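Local coordinates for protein glycoside Hydrolase Family 43_12 (Metagenome, PDB 7JVH) that probably hydrolyses glycosidic bonds in plant cell-wall polysaccharides such as xylan or arabinan, as a gut-metagenome enzyme of glycoside hydrolase family 43, subfamily 12, at residues G260-F268 with P279-H290. Sequence-based numbering, arbitrary orientation.
Sequences GDWHSEVIF and PWNNNPILTQRH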
ATOM      1  N   GLY A 260      -4.326  -9.160  10.970  1.00 45.94           N
ATOM      2  CA  GLY A 260      -5.164  -8.387  11.871  1.00 51.61           C
ATOM      3  C   GLY A 260      -4.677  -8.386  13.318  1.00 60.77           C
ATOM      4  O   GLY A 260      -3.469  -8.289  13.588  1.00 59.45           O
ATOM      5  N   ASP A 261      -5.635  -8.528  14.244  1.00 65.70           N
ATOM      6  CA  ASP A 261      -5.427  -8.414  15.691  1.00 63.55           C
ATOM      7  C   ASP A 261      -4.309  -9.228  16.321  1.00 60.61           C
ATOM      8  O   ASP A 261      -3.757  -8.824  17.344  1.00 64.49           O
ATOM      9  CB  ASP A 261      -6.736  -8.745  16.422  1.00 61.25           C
ATOM     10  CG  ASP A 261      -7.708  -7.601  16.388  1.00 71.92           C
ATOM     11  OD1 ASP A 261      -7.492  -6.663  15.588  1.00 71.99           O
ATOM     12  OD2 ASP A 261      -8.671  -7.629  17.178  1.00 66.36           O
ATOM     13  N   TRP A 262      -3.996 -10.383  15.735  1.00 61.54           N
ATOM     14  CA  TRP A 262      -3.027 -11.301  16.330  1.00 57.73           C
ATOM     15  C   TRP A 262      -1.687 -11.301  15.581  1.00 49.14           C
ATOM     16  O   TRP A 262      -0.871 -12.206  15.770  1.00 45.51           O
ATOM     17  CB  TRP A 262      -3.627 -12.712  16.440  1.00 50.34           C
ATOM     18  CG  TRP A 262      -3.210 -13.409  17.674  1.00 45.91           C
ATOM     19  CD1 TRP A 262      -2.458 -14.547  17.764  1.00 53.15           C
ATOM     20  CD2 TRP A 262      -3.477 -12.996  19.016  1.00 58.01           C
ATOM     21  NE1 TRP A 262      -2.245 -14.874  19.082  1.00 61.31           N
ATOM     22  CE2 TRP A 262      -2.855 -13.942  19.877  1.00 61.97           C
ATOM     23  CE3 TRP A 262      -4.183 -11.922  19.582  1.00 52.77           C
ATOM     24  CZ2 TRP A 262      -2.920 -13.848  21.271  1.00 58.21           C
ATOM     25  CZ3 TRP A 262      -4.252 -11.827  20.971  1.00 60.93           C
ATOM     26  CH2 TRP A 262      -3.609 -12.780  21.803  1.00 66.33           C
ATOM     27  N   HIS A 263      -1.443 -10.247  14.786  1.00 37.37           N
ATOM     28  CA  HIS A 263      -0.236 -10.151  13.968  1.00 48.69           C
ATOM     29  C   HIS A 263       1.003 -10.149  14.869  1.00 57.68           C
ATOM     30  O   HIS A 263       0.966  -9.682  16.018  1.00 59.05           O
ATOM     31  CB  HIS A 263      -0.269  -8.891  13.087  1.00 52.21           C
ATOM     32  CG  HIS A 263       0.407  -9.041  11.753  1.00 54.64           C
ATOM     33  ND1 HIS A 263       0.756  -7.955  10.968  1.00 57.31           N
ATOM     34  CD2 HIS A 263       0.790 -10.138  11.056  1.00 55.43           C
ATOM     35  CE1 HIS A 263       1.321  -8.373   9.850  1.00 39.58           C
ATOM     36  NE2 HIS A 263       1.349  -9.695   9.876  1.00 52.96           N
ATOM     37  N   SER A 264       2.095 -10.708  14.344  1.00 48.27           N
ATOM     38  CA  SER A 264       3.369 -10.787  15.057  1.00 48.98           C
ATOM     39  C   SER A 264       4.430 -11.230  14.082  1.00 54.60           C
ATOM     40  O   SER A 264       4.128 -11.567  12.952  1.00 69.86           O
ATOM     41  CB  SER A 264       3.296 -11.802  16.191  1.00 39.00           C
ATOM     42  OG  SER A 264       3.391 -13.078  15.637  1.00 63.94           O
ATOM     43  N   GLU A 265       5.684 -11.230  14.528  1.00 54.33           N
ATOM     44  CA  GLU A 265       6.791 -11.776  13.766  1.00 39.52           C
ATOM     45  C   GLU A 265       7.564 -12.710  14.676  1.00 46.42           C
ATOM     46  O   GLU A 265       7.791 -12.399  15.841  1.00 48.51           O
ATOM     47  CB  GLU A 265       7.703 -10.682  13.245  1.00 45.36           C
ATOM     48  CG  GLU A 265       8.618 -11.160  12.130  1.00 42.79           C
ATOM     49  CD  GLU A 265       7.966 -11.167  10.767  1.00 59.34           C
ATOM     50  OE1 GLU A 265       6.778 -10.751  10.637  1.00 59.24           O
ATOM     51  OE2 GLU A 265       8.655 -11.567   9.815  1.00 59.00           O
ATOM     52  N   VAL A 266       7.956 -13.860  14.115  1.00 40.99           N
ATOM     53  CA  VAL A 266       8.619 -14.925  14.824  1.00 45.32           C
ATOM     54  C   VAL A 266       9.902 -15.255  14.070  1.00 52.53           C
ATOM     55  O   VAL A 266      10.065 -14.839  12.922  1.00 59.90           O
ATOM     56  CB  VAL A 266       7.711 -16.153  14.972  1.00 45.93           C
ATOM     57  CG1 VAL A 266       6.436 -15.780  15.695  1.00 44.82           C
ATOM     58  CG2 VAL A 266       7.387 -16.771  13.619  1.00 47.73           C
ATOM     59  N   ILE A 267      10.808 -15.992  14.725  1.00 43.41           N
ATOM     60  CA  ILE A 267      12.143 -16.239  14.192  1.00 50.78           C
ATOM     61  C   ILE A 267      12.602 -17.674  14.503  1.00 59.54           C
ATOM     62  O   ILE A 267      12.441 -18.159  15.635  1.00 61.21           O
ATOM     63  CB  ILE A 267      13.174 -15.234  14.756  1.00 44.10           C
ATOM     64  CG1 ILE A 267      14.522 -15.355  14.030  1.00 52.79           C
ATOM     65  CG2 ILE A 267      13.369 -15.428  16.259  1.00 44.45           C
ATOM     66  CD1 ILE A 267      14.541 -14.757  12.639  1.00 54.03           C
ATOM     67  N   PHE A 268      13.185 -18.316  13.480  1.00 57.58           N
ATOM     68  CA  PHE A 268      13.677 -19.682  13.508  1.00 54.70           C
ATOM     69  C   PHE A 268      15.123 -19.660  13.040  1.00 54.88           C
ATOM     70  O   PHE A 268      15.502 -18.781  12.262  1.00 61.54           O
ATOM     71  CB  PHE A 268      12.908 -20.538  12.491  1.00 54.96           C
ATOM     72  CG  PHE A 268      11.441 -20.693  12.784  1.00 51.17           C
ATOM     73  CD1 PHE A 268      10.515 -19.766  12.318  1.00 45.78           C
ATOM     74  CD2 PHE A 268      10.982 -21.789  13.508  1.00 61.17           C
ATOM     75  CE1 PHE A 268       9.175 -19.922  12.583  1.00 45.36           C
ATOM     76  CE2 PHE A 268       9.628 -21.937  13.777  1.00 55.95           C
ATOM     77  CZ  PHE A 268       8.724 -21.008  13.301  1.00 46.09           C
ATOM     78  N   PRO A 279      12.387 -22.755  16.468  1.00 66.49           N
ATOM     79  CA  PRO A 279      12.050 -21.409  16.943  1.00 59.60           C
ATOM     80  C   PRO A 279      12.861 -21.015  18.184  1.00 64.62           C
ATOM     81  O   PRO A 279      13.061 -21.834  19.087  1.00 56.56           O
ATOM     82  CB  PRO A 279      10.573 -21.533  17.316  1.00 52.37           C
ATOM     83  CG  PRO A 279      10.371 -22.995  17.626  1.00 58.06           C
ATOM     84  CD  PRO A 279      11.383 -23.770  16.827  1.00 49.68           C
ATOM     85  N   TRP A 280      13.324 -19.762  18.222  1.00 56.38           N
ATOM     86  CA  TRP A 280      13.864 -19.180  19.443  1.00 53.63           C
ATOM     87  C   TRP A 280      12.800 -19.336  20.520  1.00 48.78           C
ATOM     88  O   TRP A 280      11.638 -18.992  20.296  1.00 48.20           O
ATOM     89  CB  TRP A 280      14.182 -17.700  19.238  1.00 46.70           C
ATOM     90  CG  TRP A 280      14.953 -17.046  20.366  1.00 60.01           C
ATOM     91  CD1 TRP A 280      15.629 -17.665  21.385  1.00 60.69           C
ATOM     92  CD2 TRP A 280      15.167 -15.643  20.544  1.00 62.54           C
ATOM     93  NE1 TRP A 280      16.228 -16.733  22.199  1.00 61.84           N
ATOM     94  CE2 TRP A 280      15.965 -15.484  21.698  1.00 67.90           C
ATOM     95  CE3 TRP A 280      14.766 -14.506  19.838  1.00 56.06           C
ATOM     96  CZ2 TRP A 280      16.360 -14.228  22.160  1.00 63.11           C
ATOM     97  CZ3 TRP A 280      15.162 -13.277  20.296  1.00 57.01           C
ATOM     98  CH2 TRP A 280      15.949 -13.142  21.447  1.00 53.03           C
ATOM     99  N   ASN A 281      13.189 -19.871  21.681  1.00 48.24           N
ATOM    100  CA  ASN A 281      12.289 -19.939  22.816  1.00 53.96           C
ATOM    101  C   ASN A 281      11.577 -18.596  23.023  1.00 59.30           C
ATOM    102  O   ASN A 281      10.399 -18.564  23.381  1.00 61.95           O
ATOM    103  CB  ASN A 281      13.022 -20.334  24.070  1.00 49.23           C
ATOM    104  CG  ASN A 281      12.129 -20.292  25.295  1.00 64.19           C
ATOM    105  OD1 ASN A 281      11.051 -20.881  25.294  1.00 59.46           O
ATOM    106  ND2 ASN A 281      12.561 -19.570  26.347  1.00 49.38           N
ATOM    107  N   ASN A 282      12.317 -17.491  22.816  1.00 57.78           N
ATOM    108  CA  ASN A 282      11.768 -16.138  22.843  1.00 52.41           C
ATOM    109  C   ASN A 282      11.060 -15.871  21.539  1.00 52.33           C
ATOM    110  O   ASN A 282      11.694 -15.591  20.514  1.00 58.48           O
ATOM    111  CB  ASN A 282      12.872 -15.102  23.046  1.00 56.75           C
ATOM    112  CG  ASN A 282      12.344 -13.678  23.144  1.00 52.15           C
ATOM    113  OD1 ASN A 282      12.009 -13.215  24.226  1.00 53.01           O
ATOM    114  ND2 ASN A 282      12.307 -12.978  22.024  1.00 43.97           N
ATOM    115  N   ASN A 283       9.732 -15.976  21.569  1.00 50.67           N
ATOM    116  CA  ASN A 283       8.912 -15.654  20.411  1.00 43.57           C
ATOM    117  C   ASN A 283       7.522 -15.270  20.898  1.00 43.09           C
ATOM    118  O   ASN A 283       7.059 -15.799  21.907  1.00 60.05           O
ATOM    119  CB  ASN A 283       8.865 -16.847  19.436  1.00 54.87           C
ATOM    120  CG  ASN A 283       9.836 -16.700  18.279  1.00 54.23           C
ATOM    121  OD1 ASN A 283       9.852 -15.669  17.605  1.00 55.21           O
ATOM    122  ND2 ASN A 283      10.659 -17.721  18.051  1.00 44.92           N
ATOM    123  N   PRO A 284       6.826 -14.313  20.251  1.00 42.17           N
ATOM    124  CA  PRO A 284       7.363 -13.582  19.098  1.00 49.93           C
ATOM    125  C   PRO A 284       8.415 -12.495  19.455  1.00 56.27           C
ATOM    126  O   PRO A 284       8.655 -12.238  20.637  1.00 52.76           O
ATOM    127  CB  PRO A 284       6.119 -12.905  18.531  1.00 40.75           C
ATOM    128  CG  PRO A 284       5.246 -12.691  19.725  1.00 40.79           C
ATOM    129  CD  PRO A 284       5.483 -13.869  20.638  1.00 41.74           C
ATOM    130  N   ILE A 285       9.033 -11.904  18.422  1.00 41.15           N
ATOM    131  CA  ILE A 285      10.010 -10.833  18.563  1.00 41.10           C
ATOM    132  C   ILE A 285       9.474  -9.446  18.158  1.00 56.67           C
ATOM    133  O   ILE A 285      10.184  -8.437  18.298  1.00 58.72           O
ATOM    134  CB  ILE A 285      11.298 -11.098  17.774  1.00 43.88           C
ATOM    135  CG1 ILE A 285      10.999 -11.414  16.301  1.00 54.19           C
ATOM    136  CG2 ILE A 285      12.097 -12.223  18.435  1.00 42.57           C
ATOM    137  CD1 ILE A 285      12.209 -11.401  15.397  1.00 53.37           C
ATOM    138  N   LEU A 286       8.218  -9.418  17.695  1.00 54.75           N
ATOM    139  CA  LEU A 286       7.554  -8.164  17.255  1.00 48.14           C
ATOM    140  C   LEU A 286       6.030  -8.291  17.269  1.00 49.35           C
ATOM    141  O   LEU A 286       5.514  -8.959  16.413  1.00 60.83           O
ATOM    142  CB  LEU A 286       8.002  -7.843  15.835  1.00 42.85           C
ATOM    143  CG  LEU A 286       7.330  -6.615  15.241  1.00 43.09           C
ATOM    144  CD1 LEU A 286       7.902  -5.365  15.855  1.00 48.51           C
ATOM    145  CD2 LEU A 286       7.510  -6.571  13.746  1.00 37.71           C
ATOM    146  N   THR A 287       5.344  -7.629  18.195  1.00 59.05           N
ATOM    147  CA  THR A 287       3.879  -7.635  18.199  1.00 61.49           C
ATOM    148  C   THR A 287       3.326  -6.493  19.047  1.00 57.77           C
ATOM    149  O   THR A 287       4.021  -5.955  19.885  1.00 50.46           O
ATOM    150  CB  THR A 287       3.306  -8.958  18.749  1.00 49.61           C
ATOM    151  OG1 THR A 287       1.884  -8.966  18.592  1.00 44.16           O
ATOM    152  CG2 THR A 287       3.656  -9.153  20.227  1.00 39.11           C
ATOM    153  N   GLN A 288       2.062  -6.151  18.799  1.00 45.17           N
ATOM    154  CA  GLN A 288       1.283  -5.260  19.645  1.00 44.99           C
ATOM    155  C   GLN A 288       0.014  -5.921  20.176  1.00 45.91           C
ATOM    156  O   GLN A 288      -0.786  -5.261  20.841  1.00 42.56           O
ATOM    157  CB  GLN A 288       0.902  -4.014  18.858  1.00 36.70           C
ATOM    158  CG  GLN A 288       2.075  -3.138  18.445  1.00 52.37           C
ATOM    159  CD  GLN A 288       2.784  -2.503  19.631  1.00 50.88           C
ATOM    160  OE1 GLN A 288       2.354  -1.470  20.176  1.00 49.39           O
ATOM    161  NE2 GLN A 288       3.860  -3.143  20.062  1.00 49.54           N
ATOM    162  N   ARG A 289      -0.145  -7.230  19.916  1.00 58.09           N
ATOM    163  CA  ARG A 289      -1.430  -7.905  20.060  1.00 43.88           C
ATOM    164  C   ARG A 289      -1.976  -8.013  21.479  1.00 53.68           C
ATOM    165  O   ARG A 289      -3.189  -8.082  21.675  1.00 43.38           O
ATOM    166  CB  ARG A 289      -1.377  -9.280  19.394  1.00 58.12           C
ATOM    167  CG  ARG A 289      -0.544 -10.330  20.121  1.00 60.84           C
ATOM    168  CD  ARG A 289      -0.324 -11.462  19.124  1.00 64.65           C
ATOM    169  NE  ARG A 289       0.540 -12.488  19.656  1.00 64.76           N
ATOM    170  CZ  ARG A 289       1.062 -13.488  18.948  1.00 62.02           C
ATOM    171  NH1 ARG A 289       0.775 -13.616  17.655  1.00 64.74           N
ATOM    172  NH2 ARG A 289       1.870 -14.377  19.549  1.00 46.83           N
ATOM    173  N   HIS A 290      -1.085  -7.980  22.473  1.00 56.23           N
ATOM    174  CA  HIS A 290      -1.472  -8.043  23.882  1.00 54.06           C
ATOM    175  C   HIS A 290      -1.882  -6.705  24.531  1.00 51.00           C
ATOM    176  O   HIS A 290      -1.962  -6.616  25.744  1.00 58.50           O
ATOM    177  CB  HIS A 290      -0.339  -8.700  24.676  1.00 55.98           C
ATOM    178  CG  HIS A 290       0.055 -10.046  24.151  1.00 53.49           C
ATOM    179  ND1 HIS A 290      -0.769 -11.146  24.246  1.00 56.57           N
ATOM    180  CD2 HIS A 290       1.180 -10.471  23.530  1.00 50.84           C
ATOM    181  CE1 HIS A 290      -0.177 -12.188  23.692  1.00 50.18           C
ATOM    182  NE2 HIS A 290       1.008 -11.809  23.252  1.00 62.94           N
TER
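E265 and L286 form an antiparallel hydrogen-bonded pair, E265 N giving to L286 O (3.0 Å) and I285 N to E265 O (2.9 Å); two residues, I285 and L286, stand opposite the single E265, the signature of a classic beta bulge. Further along, the amide of N283 stands in for a strand backbone: its OD1 accepts from I267 N, while its ND2, 3.0 Å from I267 O, meets that oxygen in the carbonyl plane on a lone pair. I267 O also accepts from W280 N, so two donors grip it. Beyond this, the F268 ring brings CE2 to 3.7 Å from P279 CB. At the other end R289 lies over W262, the guanidinium nearly parallel to the indole (planes 13° apart); R289 CZ at 4.0 Å (cation-pi) and R289 CD at 3.6 Å (CH-pi) sit over the W262 five-membered-ring centroid. The R289 chain, extended from CG to NE, carries R289 NH1 to W262 O (2.9 Å), which lies in the guanidinium plane. Cut back to alanine, R289 would probably bare this indole face and leave W262 O without its guanidinium donor. T287 OG1, anti to its own nitrogen (chi1 -174°), donates to H263 O (2.8 Å) and accepts from R289 N, closing an ST turn. Bulge and N283 amide thus lay the loop along strand 265-270, which with 278-279 belongs to one four-stranded antiparallel blade of family 43's five-bladed beta-propeller; T287 and R289 fasten it before that strand, en route to the next blade.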